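Local coordinates for protein serine-pyruvate aminotransferase (AgxT) (Sulfolobus solfataricus, PDB 3ZRP) that probably catalyses pyridoxal-phosphate-dependent transfer of an amino group between L-serine and pyruvate, and perhaps between alanine and glyoxylate, at residues G141-V146 with Y297-T302; M273-I278 with I338-W343. All blocks are in the same frame, centred on the assembly; numbering follows the deposited sequence.

How the contacts relate
Read from the N terminus, the four segments come as 141-146, 273-278, 297-302 and 338-343, so the two contacts cross rather than nest. Contact 1 closes a loop of 150 intervening residues when the chain returns to segment 141-146 just before strand 301-305. Contact 2 closes a shorter one of 59 residues, bringing the end of strand 335-339 against helix 264-284. The next strand after that helix is 301-305, reached through residues 285-300 and the sheet neighbour of strand 335-339. The contact centres lie about 11 Å apart, and the backbone joins them where His340 N meets Thr300 O. Together they tie a hairpin near the cofactor to the small antiparallel sheet and a helix packed against it.

Contact 1 (G141-V146 with Y297-T302)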
loop_
_atom_site.group_PDB
_atom_site.type_symbol
_atom_site.label_atom_id
_atom_site.label_comp_id
_atom_site.label_asym_id
_atom_site.label_seq_id
_atom_site.Cartn_x
_atom_site.Cartn_y
_atom_site.Cartn_z
ATOM N N GLY A 141 -9.777 -6.701 22.997
ATOM C CA GLY A 141 -9.610 -5.433 23.712
ATOM C C GLY A 141 -8.691 -5.542 24.917
ATOM O O GLY A 141 -8.823 -4.797 25.872
ATOM N N VAL A 142 -7.724 -6.455 24.843
ATOM C CA VAL A 142 -6.804 -6.734 25.943
ATOM C C VAL A 142 -5.444 -6.083 25.697
ATOM O O VAL A 142 -4.819 -6.303 24.651
ATOM C CB VAL A 142 -6.658 -8.264 26.128
ATOM C CG1 VAL A 142 -5.490 -8.611 27.020
ATOM C CG2 VAL A 142 -7.948 -8.855 26.697
ATOM N N ARG A 143 -4.994 -5.262 26.646
ATOM C CA ARG A 143 -3.710 -4.568 26.553
ATOM C C ARG A 143 -2.661 -5.349 27.358
ATOM O O ARG A 143 -2.856 -5.632 28.548
ATOM C CB ARG A 143 -3.802 -3.157 27.114
ATOM C CG ARG A 143 -2.499 -2.325 27.062
ATOM C CD ARG A 143 -2.644 -0.942 27.737
ATOM N NE ARG A 143 -3.206 -1.130 29.065
ATOM C CZ ARG A 143 -4.357 -0.636 29.508
ATOM N NH1 ARG A 143 -5.098 0.180 28.761
ATOM N NH2 ARG A 143 -4.761 -0.968 30.732
ATOM N N GLU A 144 -1.562 -5.694 26.698
ATOM C CA GLU A 144 -0.456 -6.403 27.320
ATOM C C GLU A 144 0.370 -5.348 28.055
ATOM O O GLU A 144 0.579 -4.260 27.510
ATOM C CB GLU A 144 0.399 -7.068 26.220
ATOM C CG GLU A 144 1.635 -7.865 26.723
ATOM C CD GLU A 144 1.311 -9.169 27.439
ATOM O OE1 GLU A 144 0.223 -9.730 27.330
ATOM O OE2 GLU A 144 2.180 -9.669 28.169
ATOM N N PRO A 145 0.847 -5.657 29.293
ATOM C CA PRO A 145 1.749 -4.741 30.017
ATOM C C PRO A 145 3.176 -4.814 29.483
ATOM O O PRO A 145 4.073 -5.421 30.091
ATOM C CB PRO A 145 1.683 -5.236 31.475
ATOM C CG PRO A 145 1.302 -6.671 31.383
ATOM C CD PRO A 145 0.449 -6.814 30.115
ATOM N N VAL A 146 3.379 -4.108 28.383
ATOM C CA VAL A 146 4.613 -4.195 27.624
ATOM C C VAL A 146 5.827 -3.726 28.402
ATOM O O VAL A 146 6.851 -4.422 28.374
ATOM C CB VAL A 146 4.487 -3.551 26.201
ATOM C CG1 VAL A 146 3.524 -4.392 25.342
ATOM C CG2 VAL A 146 4.016 -2.121 26.269
ATOM N N TYR A 297 -7.772 -3.788 30.480
ATOM C CA TYR A 297 -8.824 -3.115 29.693
ATOM C C TYR A 297 -8.199 -2.042 28.792
ATOM O O TYR A 297 -7.701 -1.017 29.279
ATOM C CB TYR A 297 -9.877 -2.472 30.622
ATOM C CG TYR A 297 -10.807 -3.421 31.373
ATOM C CD1 TYR A 297 -11.027 -4.722 30.937
ATOM C CD2 TYR A 297 -11.523 -2.975 32.503
ATOM C CE1 TYR A 297 -11.903 -5.581 31.625
ATOM C CE2 TYR A 297 -12.397 -3.817 33.198
ATOM C CZ TYR A 297 -12.592 -5.111 32.754
ATOM O OH TYR A 297 -13.465 -5.946 33.427
ATOM N N SER A 298 -8.157 -2.291 27.485
ATOM C CA SER A 298 -7.551 -1.324 26.565
ATOM C C SER A 298 -8.415 -0.088 26.460
ATOM O O SER A 298 -9.633 -0.143 26.618
ATOM C CB SER A 298 -7.311 -1.895 25.146
ATOM O OG SER A 298 -8.517 -1.899 24.378
ATOM N N ASN A 299 -7.749 1.015 26.179
ATOM C CA ASN A 299 -8.405 2.293 25.982
ATOM C C ASN A 299 -8.791 2.579 24.516
ATOM O O ASN A 299 -9.233 3.696 24.186
ATOM C CB ASN A 299 -7.549 3.392 26.632
ATOM C CG ASN A 299 -7.432 3.194 28.153
ATOM O OD1 ASN A 299 -8.327 2.602 28.785
ATOM N ND2 ASN A 299 -6.335 3.656 28.731
ATOM N N THR A 300 -8.682 1.559 23.658
ATOM C CA THR A 300 -9.066 1.701 22.248
ATOM C C THR A 300 -10.172 0.774 21.820
ATOM O O THR A 300 -10.911 1.104 20.898
ATOM C CB THR A 300 -7.859 1.507 21.273
ATOM O OG1 THR A 300 -7.301 0.192 21.463
ATOM C CG2 THR A 300 -6.804 2.554 21.563
ATOM N N VAL A 301 -10.279 -0.391 22.457
ATOM C CA VAL A 301 -11.256 -1.426 22.077
ATOM C C VAL A 301 -11.832 -2.100 23.334
ATOM O O VAL A 301 -11.083 -2.474 24.240
ATOM C CB VAL A 301 -10.613 -2.558 21.221
ATOM C CG1 VAL A 301 -11.660 -3.632 20.860
ATOM C CG2 VAL A 301 -9.971 -2.003 19.950
ATOM N N THR A 302 -13.145 -2.284 23.367
ATOM C CA THR A 302 -13.805 -3.007 24.445
ATOM C C THR A 302 -14.738 -4.028 23.825
ATOM O O THR A 302 -15.544 -3.687 22.974
ATOM C CB THR A 302 -14.639 -2.029 25.346
ATOM O OG1 THR A 302 -13.775 -0.999 25.846
ATOM C CG2 THR A 302 -15.251 -2.782 26.532
HETATM O O HOH W 1 -7.196 0.350 31.429
#
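Arg143 runs straight through its first two torsions and then bends at chi3 (51°), which carries its guanidinium to the carbonyl of Tyr297, while Ser298 has OG lodged between its own N and carbonyl carbon (chi1 79°), facing back to Val301. Both belong to a join between a G1 beta bulge, formed by Gly141 and Val142 opposite strand 136-137, and the lead-in to strand 301-305, within the fold type I architecture of class-V aminotransferases. A single beta bridge pairs Val142 with Tyr297, and Ser298 N donates to Gly141 O at 3.1 Å in a fairly straight bond (160°).

The bulge illustrates how a glycine can let two segments of one chain close in. The positive phi of Gly141 already favours glycine, and a CB on Gly141 would clash with Val301 O. As it stands, Gly141 CA comes within 3.3 Å of Val301 O in a CA-H...O contact, and Val301 CG1 rests 3.9 Å from the same CA. Val301 O also accepts a hydrogen bond from Ser298 OG, in the carbonyl plane and on a lone pair, so the turn is braced from within. The side chain of Val301 is about 4 Å from that of Thr138, which binds pyridoxal phosphate, placing the join close to the cofactor pocket.

The charge of Arg143 is shared among several partners. NH1 forms a salt bridge with Glu171, whose other carboxylate oxygen takes the backbone N-H of Asn299, and NH2 donates to Glu295 O. Across the contact NH1 stands 2.9 Å from Tyr297 O, approaching obliquely. A water lies in the guanidinium plane, at its edge: it accepts from Arg143 NH2 at 2.9 Å and donates to Tyr297 O at 2.6 Å.

Contact 2 (M273-I278 with I338-W343); sequences MVASAI and IGHMGW
Ile278 and Ile338 meet where helix 264-284 lies over the end of strand 335-339, part of the small three-stranded antiparallel sheet against which this helix packs in the class-V aminotransferase fold. The contact is a compact example of a helix-on-sheet interface in which one polar ring is built into an otherwise apolar interface.

Apolar contacts come first. The two isoleucines slide past each other in opposite directions, with Ile278 CG2 3.8 Å from Ile338 CD1. With CG1 of Ile278 beside the residue's own N (chi1 -73°), CG2 stands anti to that N and faces Ile338, and the other branch carries CD1 to His340, 3.8 Å from CB and 4.0 Å from CD2. Val274 CG1 adds a looser touch at 4.3 Å from His340 CB. Helix 346-363 packs on the same isoleucines, with Ile353 against Ile278 and Ile356 against Ile338.

Polar bonds help orient the imidazole, although none of them crosses to the helix segment. NE2 is hydrogen-bonded to Thr302 OG1, while ND1 has a weak hydrogen bond with Asn299 O, so both nitrogens of this buried ring are satisfied from segment 297-302 of contact 1. A phenylalanine in place of His340 would probably deprive the hydroxyl of Thr302 and the carbonyl of Asn299 of their ring nitrogens, and lose the polar part of what sets the ring's rotation.

Ring packing is the third element. Ala275 CA sits 4.0 Å above one face of the imidazole, displaced toward the rim, and its methyl carbon CB reaches 3.5 Å from His340 CE1.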
loop_
_atom_site.group_PDB
_atom_site.type_symbol
_atom_site.label_atom_id
_atom_site.label_comp_id
_atom_site.label_asym_id
_atom_site.label_seq_id
_atom_site.Cartn_x
_atom_site.Cartn_y
_atom_site.Cartn_z
ATOM N N MET A 273 -10.039 8.579 29.624
ATOM C CA MET A 273 -11.308 9.097 30.138
ATOM C C MET A 273 -12.496 8.517 29.374
ATOM O O MET A 273 -13.454 8.006 29.976
ATOM C CB MET A 273 -11.343 10.625 30.067
ATOM C CG MET A 273 -12.704 11.229 30.468
ATOM S SD MET A 273 -12.843 13.004 30.195
ATOM C CE MET A 273 -11.627 13.661 31.353
ATOM N N VAL A 274 -12.432 8.594 28.042
ATOM C CA VAL A 274 -13.516 8.102 27.211
ATOM C C VAL A 274 -13.722 6.597 27.428
ATOM O O VAL A 274 -14.854 6.140 27.572
ATOM C CB VAL A 274 -13.297 8.411 25.686
ATOM C CG1 VAL A 274 -14.278 7.605 24.812
ATOM C CG2 VAL A 274 -13.422 9.903 25.413
ATOM N N ALA A 275 -12.636 5.827 27.423
ATOM C CA ALA A 275 -12.752 4.368 27.613
ATOM C C ALA A 275 -13.334 3.994 28.993
ATOM O O ALA A 275 -14.221 3.155 29.071
ATOM C CB ALA A 275 -11.393 3.674 27.378
ATOM N N SER A 276 -12.828 4.630 30.057
ATOM C CA SER A 276 -13.334 4.394 31.409
ATOM C C SER A 276 -14.821 4.747 31.495
ATOM O O SER A 276 -15.598 4.037 32.142
ATOM C CB SER A 276 -12.551 5.212 32.445
ATOM O OG SER A 276 -11.188 4.862 32.502
ATOM N N ALA A 277 -15.217 5.837 30.826
ATOM C CA ALA A 277 -16.626 6.267 30.802
ATOM C C ALA A 277 -17.515 5.243 30.128
ATOM O O ALA A 277 -18.574 4.916 30.662
ATOM C CB ALA A 277 -16.815 7.670 30.137
ATOM N N ILE A 278 -17.090 4.727 28.967
ATOM C CA ILE A 278 -17.866 3.712 28.245
ATOM C C ILE A 278 -17.968 2.440 29.086
ATOM O O ILE A 278 -19.041 1.834 29.176
ATOM C CB ILE A 278 -17.262 3.383 26.817
ATOM C CG1 ILE A 278 -17.537 4.538 25.840
ATOM C CG2 ILE A 278 -17.829 2.068 26.245
ATOM C CD1 ILE A 278 -16.654 4.554 24.593
ATOM N N ILE A 338 -16.618 -2.404 20.648
ATOM C CA ILE A 338 -16.665 -0.965 20.526
ATOM C C ILE A 338 -15.256 -0.461 20.276
ATOM O O ILE A 338 -14.362 -0.690 21.074
ATOM C CB ILE A 338 -17.234 -0.283 21.812
ATOM C CG1 ILE A 338 -18.570 -0.905 22.236
ATOM C CG2 ILE A 338 -17.400 1.227 21.592
ATOM C CD1 ILE A 338 -19.022 -0.449 23.644
ATOM N N GLY A 339 -15.062 0.237 19.164
ATOM C CA GLY A 339 -13.819 0.914 18.900
ATOM C C GLY A 339 -13.941 2.336 19.361
ATOM O O GLY A 339 -14.862 3.037 18.931
ATOM N N HIS A 340 -13.042 2.766 20.248
ATOM C CA HIS A 340 -13.063 4.113 20.796
ATOM C C HIS A 340 -11.653 4.643 20.737
ATOM O O HIS A 340 -10.909 4.579 21.693
ATOM C CB HIS A 340 -13.657 4.169 22.232
ATOM C CG HIS A 340 -13.259 3.011 23.118
ATOM N ND1 HIS A 340 -12.031 2.939 23.748
ATOM C CD2 HIS A 340 -13.933 1.899 23.487
ATOM C CE1 HIS A 340 -11.971 1.821 24.457
ATOM N NE2 HIS A 340 -13.106 1.169 24.313
ATOM N N MET A 341 -11.285 5.181 19.573
ATOM C CA MET A 341 -9.911 5.550 19.305
ATOM C C MET A 341 -9.800 6.618 18.219
ATOM O O MET A 341 -10.673 6.753 17.369
ATOM C CB MET A 341 -9.072 4.320 18.916
ATOM C CG MET A 341 -9.437 3.764 17.514
ATOM S SD MET A 341 -8.473 2.307 17.047
ATOM C CE MET A 341 -9.596 0.995 17.553
ATOM N N GLY A 342 -8.717 7.376 18.261
ATOM C CA GLY A 342 -8.484 8.437 17.272
ATOM C C GLY A 342 -9.020 9.748 17.816
ATOM O O GLY A 342 -8.453 10.313 18.766
ATOM N N TRP A 343 -10.138 10.189 17.238
ATOM C CA TRP A 343 -10.718 11.487 17.603
ATOM C C TRP A 343 -11.960 11.387 18.464
ATOM O O TRP A 343 -12.726 12.339 18.593
ATOM C CB TRP A 343 -10.896 12.395 16.369
ATOM C CG TRP A 343 -9.533 12.910 15.914
ATOM C CD1 TRP A 343 -8.774 12.434 14.879
ATOM C CD2 TRP A 343 -8.746 13.926 16.554
ATOM N NE1 TRP A 343 -7.592 13.134 14.798
ATOM C CE2 TRP A 343 -7.545 14.048 15.819
ATOM C CE3 TRP A 343 -8.953 14.767 17.663
ATOM C CZ2 TRP A 343 -6.550 14.971 16.160
ATOM C CZ3 TRP A 343 -7.968 15.690 17.997
ATOM C CH2 TRP A 343 -6.780 15.780 17.252
#